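Local coordinates for protein intradiol ring-cleavage dioxygenase (Streptomyces sp. SirexAA-E, PDB 4ILV) that probably catalyses iron(III)-dependent intradiol cleavage of catechol-type aromatic rings, as a secreted dioxygenase fused to a carbohydrate-binding module, at residues A[49-54]-A[103-108]; A[53-58]-A[116-121]. All coordinates share one frame; numbering follows the deposited sequence.

Contact 1: residues A[49-54]-A[103-108]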
loop_
_atom_site.group_PDB
_atom_site.type_symbol
_atom_site.label_atom_id
_atom_site.label_comp_id
_atom_site.label_asym_id
_atom_site.label_seq_id
_atom_site.Cartn_x
_atom_site.Cartn_y
_atom_site.Cartn_z
ATOM N N SER A 49 -5.527 -2.617 -13.066
ATOM C CA SER A 49 -6.355 -1.925 -12.083
ATOM C C SER A 49 -6.753 -0.579 -12.682
ATOM O O SER A 49 -6.043 -0.052 -13.537
ATOM C CB SER A 49 -5.597 -1.708 -10.763
ATOM O OG SER A 49 -4.592 -0.706 -10.887
ATOM N N PRO A 50 -7.912 -0.039 -12.265
ATOM C CA PRO A 50 -8.353 1.275 -12.741
ATOM C C PRO A 50 -7.555 2.385 -12.064
ATOM O O PRO A 50 -6.983 2.162 -11.000
ATOM C CB PRO A 50 -9.805 1.336 -12.278
ATOM C CG PRO A 50 -9.840 0.460 -11.061
ATOM C CD PRO A 50 -8.888 -0.650 -11.341
ATOM N N PRO A 51 -7.511 3.576 -12.669
ATOM C CA PRO A 51 -6.874 4.679 -11.939
ATOM C C PRO A 51 -7.825 5.305 -10.913
ATOM O O PRO A 51 -8.895 5.814 -11.283
ATOM C CB PRO A 51 -6.540 5.680 -13.047
ATOM C CG PRO A 51 -7.600 5.420 -14.104
ATOM C CD PRO A 51 -7.936 3.957 -14.027
ATOM N N ARG A 52 -7.437 5.248 -9.642
ATOM C CA ARG A 52 -8.172 5.906 -8.560
ATOM C C ARG A 52 -7.354 5.942 -7.275
ATOM O O ARG A 52 -6.645 4.991 -6.960
ATOM C CB ARG A 52 -9.502 5.182 -8.288
ATOM C CG ARG A 52 -9.376 3.682 -8.052
ATOM C CD ARG A 52 -10.781 3.026 -7.934
ATOM N NE ARG A 52 -10.726 1.563 -8.039
ATOM C CZ ARG A 52 -11.776 0.789 -8.339
ATOM N NH1 ARG A 52 -11.640 -0.532 -8.429
ATOM N NH2 ARG A 52 -12.965 1.330 -8.585
ATOM N N THR A 53 -7.498 7.012 -6.498
ATOM C CA THR A 53 -6.805 7.099 -5.211
ATOM C C THR A 53 -7.729 6.655 -4.087
ATOM O O THR A 53 -7.277 6.368 -2.981
ATOM C CB THR A 53 -6.376 8.515 -4.905
ATOM O OG1 THR A 53 -7.534 9.352 -4.930
ATOM C CG2 THR A 53 -5.359 9.004 -5.940
ATOM N N SER A 54 -9.035 6.609 -4.372
ATOM C CA SER A 54 -9.999 6.177 -3.371
ATOM C C SER A 54 -10.597 4.818 -3.727
ATOM O O SER A 54 -11.107 4.635 -4.828
ATOM C CB SER A 54 -11.104 7.220 -3.218
ATOM O OG SER A 54 -12.072 6.795 -2.274
ATOM N N ARG A 103 -8.795 -2.554 -5.629
ATOM C CA ARG A 103 -7.653 -2.477 -6.523
ATOM C C ARG A 103 -7.704 -1.098 -7.182
ATOM O O ARG A 103 -8.753 -0.668 -7.665
ATOM C CB ARG A 103 -7.720 -3.581 -7.584
ATOM C CG ARG A 103 -7.959 -4.976 -7.000
ATOM C CD ARG A 103 -7.947 -6.052 -8.070
ATOM N NE ARG A 103 -8.178 -7.381 -7.512
ATOM C CZ ARG A 103 -7.222 -8.156 -7.005
ATOM N NH1 ARG A 103 -7.530 -9.361 -6.527
ATOM N NH2 ARG A 103 -5.957 -7.727 -6.964
ATOM N N GLY A 104 -6.584 -0.392 -7.187
ATOM C CA GLY A 104 -6.531 0.908 -7.835
ATOM C C GLY A 104 -5.115 1.466 -7.874
ATOM O O GLY A 104 -4.344 1.246 -6.948
ATOM N N HIS A 105 -4.775 2.189 -8.940
ATOM C CA HIS A 105 -3.437 2.762 -9.065
ATOM C C HIS A 105 -3.468 4.273 -9.236
ATOM O O HIS A 105 -4.513 4.858 -9.568
ATOM C CB HIS A 105 -2.669 2.124 -10.229
ATOM C CG HIS A 105 -3.191 2.500 -11.585
ATOM N ND1 HIS A 105 -4.064 1.701 -12.297
ATOM C CD2 HIS A 105 -2.944 3.576 -12.367
ATOM C CE1 HIS A 105 -4.344 2.282 -13.452
ATOM N NE2 HIS A 105 -3.677 3.421 -13.516
ATOM N N GLN A 106 -2.302 4.887 -9.038
ATOM C CA GLN A 106 -2.150 6.334 -9.127
ATOM C C GLN A 106 -0.713 6.692 -9.476
ATOM O O GLN A 106 0.172 5.841 -9.445
ATOM C CB GLN A 106 -2.517 6.990 -7.798
ATOM C CG GLN A 106 -1.594 6.586 -6.644
ATOM C CD GLN A 106 -2.047 7.143 -5.318
ATOM O OE1 GLN A 106 -1.657 8.245 -4.929
ATOM N NE2 GLN A 106 -2.868 6.378 -4.600
ATOM N N PHE A 107 -0.492 7.961 -9.810
ATOM C CA PHE A 107 0.839 8.475 -10.123
ATOM C C PHE A 107 1.194 9.597 -9.163
ATOM O O PHE A 107 0.324 10.390 -8.782
ATOM C CB PHE A 107 0.893 8.991 -11.562
ATOM C CG PHE A 107 0.713 7.916 -12.587
ATOM C CD1 PHE A 107 1.813 7.304 -13.169
ATOM C CD2 PHE A 107 -0.556 7.497 -12.953
ATOM C CE1 PHE A 107 1.652 6.298 -14.113
ATOM C CE2 PHE A 107 -0.723 6.491 -13.893
ATOM C CZ PHE A 107 0.386 5.895 -14.474
ATOM N N THR A 108 2.457 9.656 -8.741
ATOM C CA THR A 108 2.856 10.718 -7.828
ATOM C C THR A 108 2.879 12.044 -8.562
ATOM O O THR A 108 3.275 12.117 -9.731
ATOM C CB THR A 108 4.240 10.479 -7.183
ATOM O OG1 THR A 108 5.225 10.293 -8.205
ATOM C CG2 THR A 108 4.215 9.291 -6.252
HETATM O O HOH W 1 -4.100 4.125 -6.049
#

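Contact 2: residues A[53-58]-A[116-121]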
loop_
_atom_site.group_PDB
_atom_site.type_symbol
_atom_site.label_atom_id
_atom_site.label_comp_id
_atom_site.label_asym_id
_atom_site.label_seq_id
_atom_site.Cartn_x
_atom_site.Cartn_y
_atom_site.Cartn_z
ATOM N N THR A 53 -7.498 7.012 -6.498
ATOM C CA THR A 53 -6.805 7.099 -5.211
ATOM C C THR A 53 -7.729 6.655 -4.087
ATOM O O THR A 53 -7.277 6.368 -2.981
ATOM C CB THR A 53 -6.376 8.515 -4.905
ATOM O OG1 THR A 53 -7.534 9.352 -4.930
ATOM C CG2 THR A 53 -5.359 9.004 -5.940
ATOM N N SER A 54 -9.035 6.609 -4.372
ATOM C CA SER A 54 -9.999 6.177 -3.371
ATOM C C SER A 54 -10.597 4.818 -3.727
ATOM O O SER A 54 -11.107 4.635 -4.828
ATOM C CB SER A 54 -11.104 7.220 -3.218
ATOM O OG SER A 54 -12.072 6.795 -2.274
ATOM N N LEU A 55 -10.551 3.874 -2.792
ATOM C CA LEU A 55 -11.062 2.531 -3.047
ATOM C C LEU A 55 -12.404 2.313 -2.374
ATOM O O LEU A 55 -12.992 1.246 -2.502
ATOM C CB LEU A 55 -10.089 1.481 -2.504
ATOM C CG LEU A 55 -8.648 1.560 -3.013
ATOM C CD1 LEU A 55 -7.828 0.422 -2.439
ATOM C CD2 LEU A 55 -8.603 1.548 -4.550
ATOM N N VAL A 56 -12.875 3.304 -1.626
ATOM C CA VAL A 56 -14.054 3.113 -0.791
ATOM C C VAL A 56 -15.002 4.290 -0.856
ATOM O O VAL A 56 -14.651 5.353 -1.359
ATOM C CB VAL A 56 -13.679 2.914 0.682
ATOM C CG1 VAL A 56 -12.711 1.749 0.829
ATOM C CG2 VAL A 56 -13.059 4.196 1.258
ATOM N N THR A 57 -16.211 4.085 -0.343
ATOM C CA THR A 57 -17.141 5.180 -0.118
ATOM C C THR A 57 -17.528 5.186 1.362
ATOM O O THR A 57 -17.014 4.390 2.156
ATOM C CB THR A 57 -18.423 5.042 -0.969
ATOM O OG1 THR A 57 -19.340 4.171 -0.312
ATOM C CG2 THR A 57 -18.108 4.496 -2.351
ATOM N N SER A 58 -18.430 6.089 1.727
ATOM C CA SER A 58 -18.971 6.143 3.080
ATOM C C SER A 58 -19.749 4.867 3.402
ATOM O O SER A 58 -19.837 4.456 4.557
ATOM C CB SER A 58 -19.883 7.359 3.218
ATOM O OG SER A 58 -19.257 8.503 2.665
ATOM N N LEU A 116 -3.958 7.269 -0.404
ATOM C CA LEU A 116 -4.838 6.129 -0.658
ATOM C C LEU A 116 -5.938 6.116 0.377
ATOM O O LEU A 116 -5.666 5.956 1.565
ATOM C CB LEU A 116 -4.072 4.821 -0.559
ATOM C CG LEU A 116 -4.938 3.575 -0.813
ATOM C CD1 LEU A 116 -5.307 3.480 -2.272
ATOM C CD2 LEU A 116 -4.195 2.340 -0.380
ATOM N N ARG A 117 -7.177 6.315 -0.063
ATOM C CA ARG A 117 -8.307 6.228 0.856
ATOM C C ARG A 117 -8.922 4.841 0.762
ATOM O O ARG A 117 -9.357 4.426 -0.316
ATOM C CB ARG A 117 -9.364 7.274 0.539
ATOM C CG ARG A 117 -10.497 7.260 1.560
ATOM C CD ARG A 117 -11.688 8.072 1.090
ATOM N NE ARG A 117 -12.856 7.870 1.947
ATOM C CZ ARG A 117 -14.095 8.200 1.594
ATOM N NH1 ARG A 117 -14.317 8.738 0.400
ATOM N NH2 ARG A 117 -15.111 7.985 2.426
ATOM N N THR A 118 -8.980 4.130 1.883
ATOM C CA THR A 118 -9.386 2.724 1.835
ATOM C C THR A 118 -10.016 2.334 3.172
ATOM O O THR A 118 -10.453 3.206 3.914
ATOM C CB THR A 118 -8.158 1.829 1.451
ATOM O OG1 THR A 118 -8.566 0.472 1.262
ATOM C CG2 THR A 118 -7.037 1.905 2.511
ATOM N N ILE A 119 -10.117 1.041 3.471
ATOM C CA ILE A 119 -10.465 0.627 4.838
ATOM C C ILE A 119 -9.379 -0.312 5.332
ATOM O O ILE A 119 -8.590 -0.811 4.537
ATOM C CB ILE A 119 -11.903 -0.025 4.972
ATOM C CG1 ILE A 119 -12.179 -1.030 3.859
ATOM C CG2 ILE A 119 -12.982 1.054 4.893
ATOM C CD1 ILE A 119 -11.481 -2.375 4.011
ATOM N N VAL A 120 -9.331 -0.551 6.632
ATOM C CA VAL A 120 -8.305 -1.427 7.176
ATOM C C VAL A 120 -8.574 -2.823 6.632
ATOM O O VAL A 120 -9.674 -3.339 6.805
ATOM C CB VAL A 120 -8.359 -1.422 8.713
ATOM C CG1 VAL A 120 -7.359 -2.400 9.299
ATOM C CG2 VAL A 120 -8.096 0.004 9.251
ATOM N N PRO A 121 -7.594 -3.425 5.931
ATOM C CA PRO A 121 -7.868 -4.768 5.397
ATOM C C PRO A 121 -8.071 -5.795 6.509
ATOM O O PRO A 121 -7.446 -5.712 7.569
ATOM C CB PRO A 121 -6.617 -5.101 4.587
ATOM C CG PRO A 121 -5.510 -4.215 5.194
ATOM C CD PRO A 121 -6.231 -2.956 5.624
#

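Contact 1: residues A[49-54]-A[103-108]
Pro51 and His105 form a single bridge between an irregular loop and the strand 103-107, their CA atoms 4.9 Å apart. The bonding is of the parallel kind: His105 N donates to Pro50 O at 3.0 Å, and Arg52 N donates to His105 O. With the two backbones running 61° apart, the match ends after this one pair. The His105 ring turns back to the loop, its CG set between the backbone N and carbonyl carbon (chi1 70°). Its ND1 donates to Ser49 OG at 2.8 Å, with the hydroxyl oxygen almost exactly in the ring plane. Pro51 CA lies over one ring face, displaced to the rim, and Pro51 CB is 3.7 Å from His105 NE2. Ser49 OG is also hydrogen-bonded to Asp85 OD1 on strand 83-87. Arg52 runs back along the strand toward Arg103 with an extended chain. Its NE and NH1 both grip Arg103 O, NH1 at 3.0 Å, side-on and within the guanidinium plane. Pro50 CG lies over one face of this group, displaced toward its rim, and Gly104, lacking a side chain, lets Arg52 CG come within 4.0 Å of its CA. A water joins Arg52 O to Gln106 NE2, which also bonds Thr115 O. Thr53 CG2 packs 3.8 Å from Gln106 CD. The chemistry suggests a loop held mainly by polar bonds: a strand-edge carbonyl takes two donors from one arginine, while the Asp85 carboxylate, bonded to the same hydroxyl as the histidine, would probably make Ser49 OG a better acceptor, consistent with a proton on His105 ND1.

Contact 2: residues A[53-58]-A[116-121]
Leu116 opens the strand side of the contact, its CD1 meeting Leu55 CG at 3.9 Å where the two leucines cross at a slant. Arg117 carries the backbone pairing, a single parallel bridge with Ser54: Arg117 N donates to Thr53 O at 2.9 Å, and Leu55 N to Arg117 O at 2.8 Å, the latter almost straight at 176°. Its side chain leaves with CG opposite the backbone N (chi1 -176°) and runs out extended. Ser54 OG lies 3.6 Å from Arg117 CD, and Val56 CG2 rests over one face of the guanidinium, 3.7 Å from Arg117 NE. Thr118 lies alongside Leu55, with Leu55 CD1 packed 3.8 Å from Thr118 OG1, whose hydrogen bond goes to Gln88 OE1. Cutting Leu55 back to an alanine would probably open a gap beside Leu116 CD1 and Thr118 OG1, with Val56 left to supply most of the apolar packing on this strand. Val56 CG1 packs 3.6 Å from Thr118 CA and reaches on to Ile119 CG2; Phe102 touches both Val56 and Ile119. The arrangement is a loop pinned by one parallel bridge to an edge strand, 113-119, of the beta-sandwich of an intradiol dioxygenase.

In the fold
From the N terminus, the chain reaches 49-54 first and runs straight on into 53-58, with Thr53 and Ser54 belonging to both contacts. Contact 1 closes a long loop at strand 103-107, and contact 2 closes another at strand 113-119, the next strand in sequence. Contact 1 begins first and also ends first, so the two loops cross, neither lying wholly within the other. Strand 103-107 is an edge strand of the antiparallel sheet and 113-119 an edge strand of the mixed sheet, so one continuous stretch ties one edge of each together. Leu55 CD2 joins the contacts directly, 3.8 Å from Gly104 N. Both loops enclose the iron ligand Tyr95, on which Arg103 packs.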